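Local coordinates for protein pectate lyase (PDB 3VMV) that probably cleaves polygalacturonate, the backbone of pectin, by beta-elimination as a secreted bacterial pectate lyase of polysaccharide lyase family 1, at residues 5-11 with 163-167; 107-111 with 321-326; 183-187 with 211-215; 275-279 with 292-298. All blocks are in the same frame, centred on the assembly; numbering follows the deposited sequence.

Contact 1: residues 5-11 with 163-167; sequences QGYASMN and EYITV
Asn11 lies flat on the ring of Tyr164, with Asn11 CB 3.5 Å from the Tyr164 ring centroid and 6° off the ring normal. Asn11 CG is anti to the backbone N (chi1 -168°), which swings the side chain over the ring, where its amide lies stacked and nearly parallel to it. The same ring is met near its plane by a carbonyl, Tyr7 O being 3.5 Å from Tyr164 CD1, while Met10 CB reaches Tyr164 CD1 obliquely at 3.8 Å. With an alanine in place of Tyr164, the Asn11 side chain would probably lose the surface it stacks on and be set free to turn. Two residues along, the hydroxyl of Thr166 is gripped twice: Thr166 OG1 donates to Gln5 O at 2.8 Å in the carbonyl plane and accepts from Ala8 N at 3.1 Å, the latter bond nearly straight (165°). That pair fixes the rotation of the hydroxyl and pins the N-terminal arm to a strand of the right-handed parallel beta-helix, whose chain turns a corner at Tyr164. Ala8 CA adds a CA-H...O contact to Tyr164 O at 3.6 Å. The arm itself is shaped by a short 3-10 turn over residues 7-9; Gly6 O accepts from the backbone N of Ser9 and also from its hydroxyl. Ser9 OG lies 2.7 Å from Gly6 O. Farther out, Tyr7 N bonds to Thr195 OG1 on the next coil, the Tyr7 ring meets Tyr302 edge-to-face, and backbone bonds from Ile165 to Lys193 and Thr195 hold the strand in place.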
loop_
_atom_site.group_PDB
_atom_site.type_symbol
_atom_site.label_atom_id
_atom_site.label_comp_id
_atom_site.label_asym_id
_atom_site.label_seq_id
_atom_site.Cartn_x
_atom_site.Cartn_y
_atom_site.Cartn_z
ATOM N N GLN A 5 -12.223 -6.703 0.518
ATOM C CA GLN A 5 -13.097 -5.760 1.196
ATOM C C GLN A 5 -12.814 -4.348 0.723
ATOM O O GLN A 5 -11.728 -4.064 0.221
ATOM C CB GLN A 5 -12.902 -5.778 2.723
ATOM C CG GLN A 5 -13.429 -7.027 3.436
ATOM C CD GLN A 5 -13.903 -6.712 4.870
ATOM O OE1 GLN A 5 -13.186 -6.933 5.854
ATOM N NE2 GLN A 5 -15.111 -6.200 4.982
ATOM N N GLY A 6 -13.778 -3.441 0.902
ATOM C CA GLY A 6 -13.472 -2.030 0.756
ATOM C C GLY A 6 -13.440 -1.531 -0.678
ATOM O O GLY A 6 -14.121 -2.034 -1.559
ATOM N N TYR A 7 -12.638 -0.504 -0.906
ATOM C CA TYR A 7 -12.775 0.223 -2.154
ATOM C C TYR A 7 -12.451 -0.603 -3.421
ATOM O O TYR A 7 -13.064 -0.367 -4.462
ATOM C CB TYR A 7 -11.916 1.472 -2.105
ATOM C CG TYR A 7 -12.560 2.646 -1.407
ATOM C CD1 TYR A 7 -13.700 3.256 -1.933
ATOM C CD2 TYR A 7 -11.986 3.190 -0.254
ATOM C CE1 TYR A 7 -14.257 4.383 -1.297
ATOM C CE2 TYR A 7 -12.487 4.323 0.341
ATOM C CZ TYR A 7 -13.640 4.906 -0.177
ATOM O OH TYR A 7 -14.161 6.028 0.434
ATOM N N ALA A 8 -11.535 -1.580 -3.362
ATOM C CA ALA A 8 -11.256 -2.379 -4.558
ATOM C C ALA A 8 -12.465 -3.254 -4.960
ATOM O O ALA A 8 -12.500 -3.775 -6.055
ATOM C CB ALA A 8 -9.970 -3.216 -4.371
ATOM N N SER A 9 -13.446 -3.389 -4.058
ATOM C CA SER A 9 -14.661 -4.157 -4.361
ATOM C C SER A 9 -15.665 -3.350 -5.162
ATOM O O SER A 9 -16.621 -3.909 -5.704
ATOM C CB SER A 9 -15.309 -4.718 -3.092
ATOM O OG SER A 9 -16.066 -3.740 -2.403
ATOM N N MET A 10 -15.468 -2.035 -5.212
ATOM C CA MET A 10 -16.371 -1.143 -5.928
ATOM C C MET A 10 -15.916 -1.033 -7.365
ATOM O O MET A 10 -14.930 -1.670 -7.765
ATOM C CB MET A 10 -16.384 0.255 -5.300
ATOM C CG MET A 10 -16.820 0.229 -3.827
ATOM S SD MET A 10 -17.033 1.820 -3.076
ATOM C CE MET A 10 -18.466 2.459 -3.930
ATOM N N ASN A 11 -16.651 -0.236 -8.135
ATOM C CA ASN A 11 -16.299 0.040 -9.522
ATOM C C ASN A 11 -16.148 -1.248 -10.307
ATOM O O ASN A 11 -15.277 -1.359 -11.161
ATOM C CB ASN A 11 -15.015 0.876 -9.591
ATOM C CG ASN A 11 -14.756 1.430 -10.980
ATOM O OD1 ASN A 11 -15.651 2.007 -11.599
ATOM N ND2 ASN A 11 -13.528 1.261 -11.478
ATOM N N GLU A 163 -7.106 4.788 -8.064
ATOM C CA GLU A 163 -8.409 4.833 -7.393
ATOM C C GLU A 163 -8.905 3.422 -7.195
ATOM O O GLU A 163 -8.643 2.546 -8.038
ATOM C CB GLU A 163 -9.436 5.580 -8.271
ATOM C CG GLU A 163 -10.705 6.002 -7.563
ATOM C CD GLU A 163 -11.509 6.990 -8.425
ATOM O OE1 GLU A 163 -11.167 7.133 -9.612
ATOM O OE2 GLU A 163 -12.467 7.614 -7.936
ATOM N N TYR A 164 -9.687 3.214 -6.125
ATOM C CA TYR A 164 -10.343 1.930 -5.845
ATOM C C TYR A 164 -9.300 0.877 -5.506
ATOM O O TYR A 164 -9.105 -0.105 -6.236
ATOM C CB TYR A 164 -11.280 1.462 -7.013
ATOM C CG TYR A 164 -12.433 2.406 -7.288
ATOM C CD1 TYR A 164 -13.492 2.506 -6.409
ATOM C CD2 TYR A 164 -12.448 3.192 -8.446
ATOM C CE1 TYR A 164 -14.535 3.387 -6.654
ATOM C CE2 TYR A 164 -13.488 4.055 -8.707
ATOM C CZ TYR A 164 -14.515 4.140 -7.802
ATOM O OH TYR A 164 -15.555 4.998 -8.041
ATOM N N ILE A 165 -8.609 1.085 -4.385
ATOM C CA ILE A 165 -7.440 0.283 -4.037
ATOM C C ILE A 165 -7.649 -0.247 -2.626
ATOM O O ILE A 165 -8.086 0.523 -1.753
ATOM C CB ILE A 165 -6.192 1.152 -4.080
ATOM C CG1 ILE A 165 -6.143 1.888 -5.425
ATOM C CG2 ILE A 165 -4.926 0.298 -3.804
ATOM C CD1 ILE A 165 -4.986 2.795 -5.613
ATOM N N THR A 166 -7.389 -1.543 -2.416
ATOM C CA THR A 166 -7.435 -2.120 -1.067
ATOM C C THR A 166 -6.103 -2.737 -0.731
ATOM O O THR A 166 -5.583 -3.528 -1.515
ATOM C CB THR A 166 -8.527 -3.166 -0.958
ATOM O OG1 THR A 166 -9.805 -2.528 -1.023
ATOM C CG2 THR A 166 -8.462 -3.901 0.393
ATOM N N VAL A 167 -5.584 -2.373 0.432
ATOM C CA VAL A 167 -4.315 -2.841 0.947
ATOM C C VAL A 167 -4.668 -3.574 2.241
ATOM O O VAL A 167 -5.058 -2.934 3.233
ATOM C CB VAL A 167 -3.448 -1.634 1.262
ATOM C CG1 VAL A 167 -2.105 -2.024 1.916
ATOM C CG2 VAL A 167 -3.199 -0.847 -0.049
#

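Contact 2: residues 107-111 with 321-326; sequences IQNVS and GVGVIN
Ile325 lays its CD1 methyl against the outer part of Gln108, with Ile325 CD1 3.5 Å from Gln108 CD, and the same methyl sits 3.7 Å from Asn109 CB. Ile325 CG1 lies between its own backbone N and carbonyl carbon (chi1 62°), which directs the methyl at both neighbours. Beside these methyl contacts, Asn109 OD1 accepts from Gly323 N at 2.8 Å; the donor lies in the amide plane on a lone pair, and the N-H...O angle is 150°. A water also donates to Asn109 OD1 (2.7 Å) and to Gly321 O, and accepts from Val324 N, linking the oxygen through water to two further points of the tail. Asn109 has left-handed backbone angles at a turn of the parallel beta-helix, and Asn109 ND2 bonds to Gly85 O and Gly87 O of the preceding coil, consistent with the asparagine ladder of pectate lyases. Its nitrogen is thus turned to the neighbouring coil, its oxygen to the C-terminal tail after helix 309-319. Val322 extends the contact along the turn, with Val322 CG1 3.5 Å from Val110 O and 3.6 Å from Ser111 OG; the start of the tail is held by Val322 N bonding to Glu138 OE2.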
loop_
_atom_site.group_PDB
_atom_site.type_symbol
_atom_site.label_atom_id
_atom_site.label_comp_id
_atom_site.label_asym_id
_atom_site.label_seq_id
_atom_site.Cartn_x
_atom_site.Cartn_y
_atom_site.Cartn_z
ATOM N N ILE A 107 -1.923 -8.220 -6.306
ATOM C CA ILE A 107 -0.569 -8.630 -5.882
ATOM C C ILE A 107 -0.726 -9.249 -4.502
ATOM O O ILE A 107 -1.210 -8.582 -3.563
ATOM C CB ILE A 107 0.357 -7.433 -5.836
ATOM C CG1 ILE A 107 0.386 -6.732 -7.193
ATOM C CG2 ILE A 107 1.784 -7.834 -5.360
ATOM C CD1 ILE A 107 1.133 -5.463 -7.237
ATOM N N GLN A 108 -0.370 -10.519 -4.385
ATOM C CA GLN A 108 -0.710 -11.268 -3.180
ATOM C C GLN A 108 0.399 -12.225 -2.808
ATOM O O GLN A 108 1.015 -12.909 -3.673
ATOM C CB GLN A 108 -1.987 -12.025 -3.487
ATOM C CG GLN A 108 -2.561 -12.768 -2.300
ATOM C CD GLN A 108 -3.931 -13.331 -2.615
ATOM O OE1 GLN A 108 -4.936 -13.062 -1.909
ATOM N NE2 GLN A 108 -3.987 -14.123 -3.643
ATOM N N ASN A 109 0.611 -12.382 -1.504
ATOM C CA ASN A 109 1.539 -13.384 -0.979
ATOM C C ASN A 109 2.979 -13.292 -1.494
ATOM O O ASN A 109 3.623 -14.322 -1.742
ATOM C CB ASN A 109 1.011 -14.811 -1.221
ATOM C CG ASN A 109 1.679 -15.842 -0.331
ATOM O OD1 ASN A 109 1.870 -15.612 0.878
ATOM N ND2 ASN A 109 2.044 -16.984 -0.928
ATOM N N VAL A 110 3.460 -12.069 -1.681
ATOM C CA VAL A 110 4.889 -11.889 -1.993
ATOM C C VAL A 110 5.601 -11.036 -0.933
ATOM O O VAL A 110 4.973 -10.233 -0.229
ATOM C CB VAL A 110 5.092 -11.227 -3.416
ATOM C CG1 VAL A 110 4.502 -12.102 -4.492
ATOM C CG2 VAL A 110 4.463 -9.806 -3.438
ATOM N N SER A 111 6.924 -11.181 -0.846
ATOM C CA SER A 111 7.726 -10.316 -0.001
ATOM C C SER A 111 8.534 -9.434 -0.918
ATOM O O SER A 111 9.170 -9.958 -1.835
ATOM C CB SER A 111 8.683 -11.122 0.860
ATOM O OG SER A 111 7.939 -12.007 1.706
ATOM N N GLY A 321 0.647 -11.132 6.356
ATOM C CA GLY A 321 1.891 -11.503 5.702
ATOM C C GLY A 321 1.826 -12.753 4.839
ATOM O O GLY A 321 0.734 -13.238 4.468
ATOM N N VAL A 322 3.015 -13.242 4.476
ATOM C CA VAL A 322 3.143 -14.328 3.501
ATOM C C VAL A 322 3.034 -15.699 4.140
ATOM O O VAL A 322 3.198 -15.845 5.365
ATOM C CB VAL A 322 4.469 -14.214 2.704
ATOM C CG1 VAL A 322 4.498 -12.901 1.933
ATOM C CG2 VAL A 322 5.702 -14.356 3.634
ATOM N N GLY A 323 2.826 -16.706 3.289
ATOM C CA GLY A 323 2.721 -18.087 3.733
ATOM C C GLY A 323 1.408 -18.421 4.420
ATOM O O GLY A 323 1.323 -19.467 5.082
ATOM N N VAL A 324 0.404 -17.554 4.306
ATOM C CA VAL A 324 -0.893 -17.758 4.970
ATOM C C VAL A 324 -1.956 -18.218 3.967
ATOM O O VAL A 324 -2.658 -19.210 4.214
ATOM C CB VAL A 324 -1.356 -16.467 5.680
ATOM C CG1 VAL A 324 -2.674 -16.722 6.405
ATOM C CG2 VAL A 324 -0.282 -16.026 6.684
ATOM N N ILE A 325 -2.061 -17.507 2.846
ATOM C CA ILE A 325 -3.136 -17.729 1.869
ATOM C C ILE A 325 -2.789 -18.695 0.739
ATOM O O ILE A 325 -3.690 -19.171 0.048
ATOM C CB ILE A 325 -3.641 -16.400 1.228
ATOM C CG1 ILE A 325 -2.533 -15.688 0.450
ATOM C CG2 ILE A 325 -4.211 -15.484 2.272
ATOM C CD1 ILE A 325 -2.461 -16.097 -1.002
ATOM N N ASN A 326 -1.509 -18.998 0.532
ATOM C CA ASN A 326 -1.149 -19.737 -0.683
ATOM C C ASN A 326 0.125 -20.569 -0.624
ATOM O O ASN A 326 1.093 -20.278 -1.330
ATOM C CB ASN A 326 -1.072 -18.781 -1.877
ATOM C CG ASN A 326 -0.984 -19.507 -3.187
ATOM O OD1 ASN A 326 -0.067 -19.289 -3.967
ATOM N ND2 ASN A 326 -1.939 -20.405 -3.433
HETATM O O HOH W 1 -0.088 -15.210 2.712
#

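Contact 3: residues 183-187 with 211-215; sequences HTDNA and IRYAD
Tyr213 supplies the close-packed half of this contact. Ala187 CA stands 3.6 Å from the centroid of the Tyr213 ring and 10° off its normal, a CH-pi contact over the face, while Ala187 CB touches Tyr213 CE1 at 3.7 Å. At the ring's edge the fit is tighter still: Tyr213 OH comes within 2.9 Å of Asp185 C, close to the ring plane. The Arg212 half is polar and hydrated. Its chain runs extended from CG to NE, and Arg212 NE forms a salt bridge to Asp185 OD1 at 2.8 Å. The oxygen lies in the guanidinium plane, yet the nitrogen approaches 44° out of the carboxylate plane, a crossed rather than side-by-side pairing. A water bridges the other oxygen, donating to Asp185 OD2 at 2.8 Å and accepting from Arg212 NH2 at 2.9 Å. Asp185 OD1 also accepts from Ser271 OG, and Arg212 NH1 reaches Gly182 O. A leucine in place of Arg212 would probably leave Asp185 without its charged mate and break the water bridge. A sulfate ion, probably from the crystallisation liquor, makes a long, weak ion pair with Arg212 NH2, consistent with an anion-binding site. Arg212 closes an R-x-P-x-x-R sequence, a signature of family 1 pectate lyases whose arginines serve the substrate site in relatives and probably do so here.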
loop_
_atom_site.group_PDB
_atom_site.type_symbol
_atom_site.label_atom_id
_atom_site.label_comp_id
_atom_site.label_asym_id
_atom_site.label_seq_id
_atom_site.Cartn_x
_atom_site.Cartn_y
_atom_site.Cartn_z
ATOM N N HIS A 183 1.496 12.331 -4.305
ATOM C CA HIS A 183 2.931 12.643 -4.196
ATOM C C HIS A 183 3.239 14.139 -4.223
ATOM O O HIS A 183 4.374 14.541 -3.976
ATOM C CB HIS A 183 3.713 11.939 -5.341
ATOM C CG HIS A 183 3.560 12.600 -6.681
ATOM N ND1 HIS A 183 2.365 12.657 -7.367
ATOM C CD2 HIS A 183 4.444 13.315 -7.424
ATOM C CE1 HIS A 183 2.519 13.352 -8.482
ATOM N NE2 HIS A 183 3.772 13.769 -8.537
ATOM N N THR A 184 2.238 14.950 -4.549
ATOM C CA THR A 184 2.421 16.390 -4.677
ATOM C C THR A 184 1.110 17.106 -4.369
ATOM O O THR A 184 0.040 16.503 -4.433
ATOM C CB THR A 184 2.908 16.768 -6.084
ATOM O OG1 THR A 184 3.450 18.097 -6.043
ATOM C CG2 THR A 184 1.769 16.706 -7.108
ATOM N N ASP A 185 1.199 18.387 -4.009
ATOM C CA ASP A 185 -0.007 19.167 -3.710
ATOM C C ASP A 185 -0.680 19.648 -4.990
ATOM O O ASP A 185 -0.749 20.863 -5.260
ATOM C CB ASP A 185 0.353 20.358 -2.833
ATOM C CG ASP A 185 0.901 19.937 -1.463
ATOM O OD1 ASP A 185 0.521 18.851 -0.937
ATOM O OD2 ASP A 185 1.704 20.720 -0.915
ATOM N N ASN A 186 -1.149 18.688 -5.788
ATOM C CA ASN A 186 -1.925 18.976 -6.996
ATOM C C ASN A 186 -3.191 18.123 -6.933
ATOM O O ASN A 186 -3.141 16.870 -7.097
ATOM C CB ASN A 186 -1.078 18.655 -8.228
ATOM C CG ASN A 186 -1.797 18.948 -9.522
ATOM O OD1 ASN A 186 -3.029 19.002 -9.562
ATOM N ND2 ASN A 186 -1.027 19.195 -10.584
ATOM N N ALA A 187 -4.303 18.775 -6.607
ATOM C CA ALA A 187 -5.552 18.048 -6.439
ATOM C C ALA A 187 -5.910 17.264 -7.685
ATOM O O ALA A 187 -6.505 16.204 -7.582
ATOM C CB ALA A 187 -6.672 19.014 -6.120
ATOM N N ILE A 211 -1.216 11.133 3.472
ATOM C CA ILE A 211 -2.393 11.202 2.607
ATOM C C ILE A 211 -2.618 12.628 2.178
ATOM O O ILE A 211 -2.869 13.489 3.014
ATOM C CB ILE A 211 -3.689 10.680 3.319
ATOM C CG1 ILE A 211 -3.471 9.297 3.924
ATOM C CG2 ILE A 211 -4.876 10.631 2.320
ATOM C CD1 ILE A 211 -4.593 8.909 4.882
ATOM N N ARG A 212 -2.592 12.872 0.863
ATOM C CA ARG A 212 -3.016 14.147 0.290
ATOM C C ARG A 212 -4.346 13.979 -0.425
ATOM O O ARG A 212 -4.460 13.098 -1.273
ATOM C CB ARG A 212 -2.002 14.714 -0.715
ATOM C CG ARG A 212 -0.690 15.166 -0.098
ATOM C CD ARG A 212 0.248 15.535 -1.252
ATOM N NE ARG A 212 1.478 16.225 -0.839
ATOM C CZ ARG A 212 2.654 15.604 -0.697
ATOM N NH1 ARG A 212 2.767 14.287 -0.885
ATOM N NH2 ARG A 212 3.717 16.320 -0.349
ATOM N N TYR A 213 -5.329 14.831 -0.089
ATOM C CA TYR A 213 -6.632 14.947 -0.818
ATOM C C TYR A 213 -7.600 13.781 -0.719
ATOM O O TYR A 213 -8.833 13.994 -0.696
ATOM C CB TYR A 213 -6.466 15.227 -2.353
ATOM C CG TYR A 213 -5.585 16.408 -2.676
ATOM C CD1 TYR A 213 -6.052 17.720 -2.507
ATOM C CD2 TYR A 213 -4.282 16.212 -3.100
ATOM C CE1 TYR A 213 -5.225 18.827 -2.770
ATOM C CE2 TYR A 213 -3.460 17.303 -3.366
ATOM C CZ TYR A 213 -3.945 18.595 -3.198
ATOM O OH TYR A 213 -3.136 19.672 -3.441
ATOM N N ALA A 214 -7.056 12.563 -0.698
ATOM C CA ALA A 214 -7.889 11.352 -0.868
ATOM C C ALA A 214 -8.828 11.040 0.302
ATOM O O ALA A 214 -8.541 11.404 1.440
ATOM C CB ALA A 214 -7.001 10.171 -1.085
ATOM N N ASP A 215 -9.943 10.375 -0.032
ATOM C CA ASP A 215 -10.757 9.672 0.970
ATOM C C ASP A 215 -10.198 8.260 1.176
ATOM O O ASP A 215 -9.978 7.474 0.208
ATOM C CB ASP A 215 -12.203 9.585 0.488
ATOM C CG ASP A 215 -12.907 10.960 0.476
ATOM O OD1 ASP A 215 -12.447 11.866 1.179
ATOM O OD2 ASP A 215 -13.899 11.116 -0.281
HETATM O O HOH W 2 3.708 19.204 0.267
#

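Contact 4: residues 275-279 with 292-298; sequences GYWNL and LNSTTNF
Two torsions set up this contact: Trp277 CG (chi1 39°) and Thr295 OG1 each lie between their own backbone N and carbonyl carbon, which turns the indole back toward segment 292-298 and puts the hydroxyl over one face of it. Strand 276-279 belongs to the parallel beta-helix, pairing with strand 238-242 on one edge; segment 292-298 runs across the other edge, its end-to-end direction 99° from that of the strand. The backbone of Trp277 is satisfied mostly by Thr295. Trp277 N donates to Thr295 OG1 at 3.0 Å, and Thr295 N donates to Trp277 O at 2.8 Å, close to the axis of that carbonyl. The same oxygen takes a second, longer bond from Thr296 N (3.3 Å), which arrives from above the carbonyl plane. A water links Thr295 OG1 to Gly275 O, the residue just before the strand. The indole nitrogen adds a weak bond, Trp277 NE1 to Asn293 O at 3.0 Å. Two residues along the strand, Leu279 N donates to Ser294 OG at 2.9 Å, the serine hydroxyl probably standing in for the carbonyl a neighbouring strand would offer. Leu279 CD1 also packs on Leu292 CB at 3.8 Å, and Val265 touches both leucines. At the far end Thr296 OG1 accepts from Phe298 N in an ST turn, and beside it Asn278 ND2 meets Phe298 O at 2.9 Å, almost straight at 176° and in the plane of the Asn278 amide.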
loop_
_atom_site.group_PDB
_atom_site.type_symbol
_atom_site.label_atom_id
_atom_site.label_comp_id
_atom_site.label_asym_id
_atom_site.label_seq_id
_atom_site.Cartn_x
_atom_site.Cartn_y
_atom_site.Cartn_z
ATOM N N GLY A 275 -5.690 18.048 6.394
ATOM C CA GLY A 275 -6.767 17.122 6.041
ATOM C C GLY A 275 -7.621 16.912 7.284
ATOM O O GLY A 275 -7.524 17.648 8.271
ATOM N N TYR A 276 -8.491 15.908 7.202
ATOM C CA TYR A 276 -9.462 15.638 8.253
ATOM C C TYR A 276 -9.399 14.168 8.668
ATOM O O TYR A 276 -8.868 13.305 7.921
ATOM C CB TYR A 276 -10.863 15.914 7.720
ATOM C CG TYR A 276 -11.126 17.320 7.261
ATOM C CD1 TYR A 276 -11.642 18.268 8.133
ATOM C CD2 TYR A 276 -10.861 17.686 5.953
ATOM C CE1 TYR A 276 -11.912 19.546 7.692
ATOM C CE2 TYR A 276 -11.111 18.955 5.511
ATOM C CZ TYR A 276 -11.631 19.879 6.391
ATOM O OH TYR A 276 -11.913 21.173 5.971
ATOM N N TRP A 277 -10.016 13.843 9.803
ATOM C CA TRP A 277 -9.991 12.442 10.298
ATOM C C TRP A 277 -11.248 12.210 11.112
ATOM O O TRP A 277 -11.708 13.097 11.875
ATOM C CB TRP A 277 -8.738 12.143 11.145
ATOM C CG TRP A 277 -8.336 13.307 12.066
ATOM C CD1 TRP A 277 -8.781 13.568 13.344
ATOM C CD2 TRP A 277 -7.402 14.347 11.745
ATOM N NE1 TRP A 277 -8.174 14.705 13.834
ATOM C CE2 TRP A 277 -7.346 15.224 12.862
ATOM C CE3 TRP A 277 -6.643 14.643 10.603
ATOM C CZ2 TRP A 277 -6.533 16.368 12.882
ATOM C CZ3 TRP A 277 -5.830 15.784 10.613
ATOM C CH2 TRP A 277 -5.784 16.634 11.742
ATOM N N ASN A 278 -11.818 11.032 10.954
ATOM C CA ASN A 278 -12.962 10.627 11.759
ATOM C C ASN A 278 -12.457 9.449 12.597
ATOM O O ASN A 278 -11.993 8.456 12.027
ATOM C CB ASN A 278 -14.084 10.227 10.811
ATOM C CG ASN A 278 -15.321 9.783 11.544
ATOM O OD1 ASN A 278 -15.396 9.894 12.777
ATOM N ND2 ASN A 278 -16.310 9.291 10.802
ATOM N N LEU A 279 -12.513 9.558 13.920
ATOM C CA LEU A 279 -11.913 8.559 14.796
ATOM C C LEU A 279 -13.022 7.815 15.512
ATOM O O LEU A 279 -13.878 8.427 16.157
ATOM C CB LEU A 279 -11.023 9.261 15.832
ATOM C CG LEU A 279 -10.038 10.289 15.234
ATOM C CD1 LEU A 279 -9.167 10.963 16.315
ATOM C CD2 LEU A 279 -9.154 9.692 14.178
ATOM N N LEU A 292 -6.717 14.633 20.555
ATOM C CA LEU A 292 -7.451 14.382 19.295
ATOM C C LEU A 292 -8.981 14.556 19.387
ATOM O O LEU A 292 -9.617 14.186 20.399
ATOM C CB LEU A 292 -7.171 12.971 18.805
ATOM C CG LEU A 292 -5.721 12.761 18.427
ATOM C CD1 LEU A 292 -5.483 11.244 18.149
ATOM C CD2 LEU A 292 -5.379 13.603 17.206
ATOM N N ASN A 293 -9.539 15.131 18.326
ATOM C CA ASN A 293 -10.967 15.233 18.108
ATOM C C ASN A 293 -11.246 14.758 16.691
ATOM O O ASN A 293 -10.379 14.901 15.823
ATOM C CB ASN A 293 -11.425 16.719 18.167
ATOM C CG ASN A 293 -11.133 17.406 19.506
ATOM O OD1 ASN A 293 -11.663 17.014 20.519
ATOM N ND2 ASN A 293 -10.288 18.442 19.493
ATOM N N SER A 294 -12.418 14.172 16.447
ATOM C CA SER A 294 -12.843 13.906 15.076
ATOM C C SER A 294 -13.164 15.213 14.379
ATOM O O SER A 294 -13.834 16.078 14.927
ATOM C CB SER A 294 -14.069 12.988 15.017
ATOM O OG SER A 294 -13.751 11.658 15.408
ATOM N N THR A 295 -12.636 15.368 13.180
ATOM C CA THR A 295 -12.811 16.611 12.449
ATOM C C THR A 295 -13.633 16.417 11.172
ATOM O O THR A 295 -13.809 17.352 10.412
ATOM C CB THR A 295 -11.434 17.297 12.115
ATOM O OG1 THR A 295 -10.691 16.477 11.182
ATOM C CG2 THR A 295 -10.616 17.468 13.395
ATOM N N THR A 296 -14.064 15.177 10.881
ATOM C CA THR A 296 -15.001 14.930 9.794
ATOM C C THR A 296 -15.918 13.777 10.200
ATOM O O THR A 296 -15.523 12.949 11.045
ATOM C CB THR A 296 -14.285 14.611 8.433
ATOM O OG1 THR A 296 -15.275 14.346 7.423
ATOM C CG2 THR A 296 -13.336 13.392 8.500
ATOM N N ASN A 297 -17.112 13.741 9.591
ATOM C CA ASN A 297 -18.041 12.621 9.739
ATOM C C ASN A 297 -17.875 11.584 8.627
ATOM O O ASN A 297 -18.654 10.616 8.563
ATOM C CB ASN A 297 -19.488 13.109 9.689
ATOM C CG ASN A 297 -19.821 14.073 10.788
ATOM O OD1 ASN A 297 -20.363 15.164 10.540
ATOM N ND2 ASN A 297 -19.513 13.685 12.014
ATOM N N PHE A 298 -16.885 11.778 7.749
ATOM C CA PHE A 298 -16.649 10.859 6.622
ATOM C C PHE A 298 -16.677 9.378 7.030
ATOM O O PHE A 298 -15.944 8.947 7.937
ATOM C CB PHE A 298 -15.316 11.154 5.936
ATOM C CG PHE A 298 -14.948 10.122 4.912
ATOM C CD1 PHE A 298 -15.625 10.025 3.719
ATOM C CD2 PHE A 298 -13.969 9.189 5.212
ATOM C CE1 PHE A 298 -15.291 9.023 2.787
ATOM C CE2 PHE A 298 -13.636 8.202 4.300
ATOM C CZ PHE A 298 -14.299 8.111 3.086
HETATM O O HOH W 3 -8.862 18.453 10.593
HETATM O O HOH W 4 -7.757 16.694 16.386
HETATM O O HOH W 5 -17.342 11.992 13.405
#

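How the contacts relate
Contacts 1, 3 and 4 meet through one small cluster formed by Tyr7, Asp215 and Phe298. Tyr7 OH lies 3.4 Å from Phe298 CZ, and Asp215 CB lies 3.6 Å from the same Phe298 CZ, so the N-terminal arm, the start of strand 215-219 and the loop after strand 283-285 touch directly. The centres of contacts 3 and 4 are about 17 Å apart. Contact 2 stands apart: its nearest atoms are about 7 Å from contact 1, and its centre is about 33 Å from that of contact 4. All four reach strands of the same beta-helix; the bound sulfate, about 4 Å from the Arg212 side chain, probably places contact 3 beside the substrate-binding region.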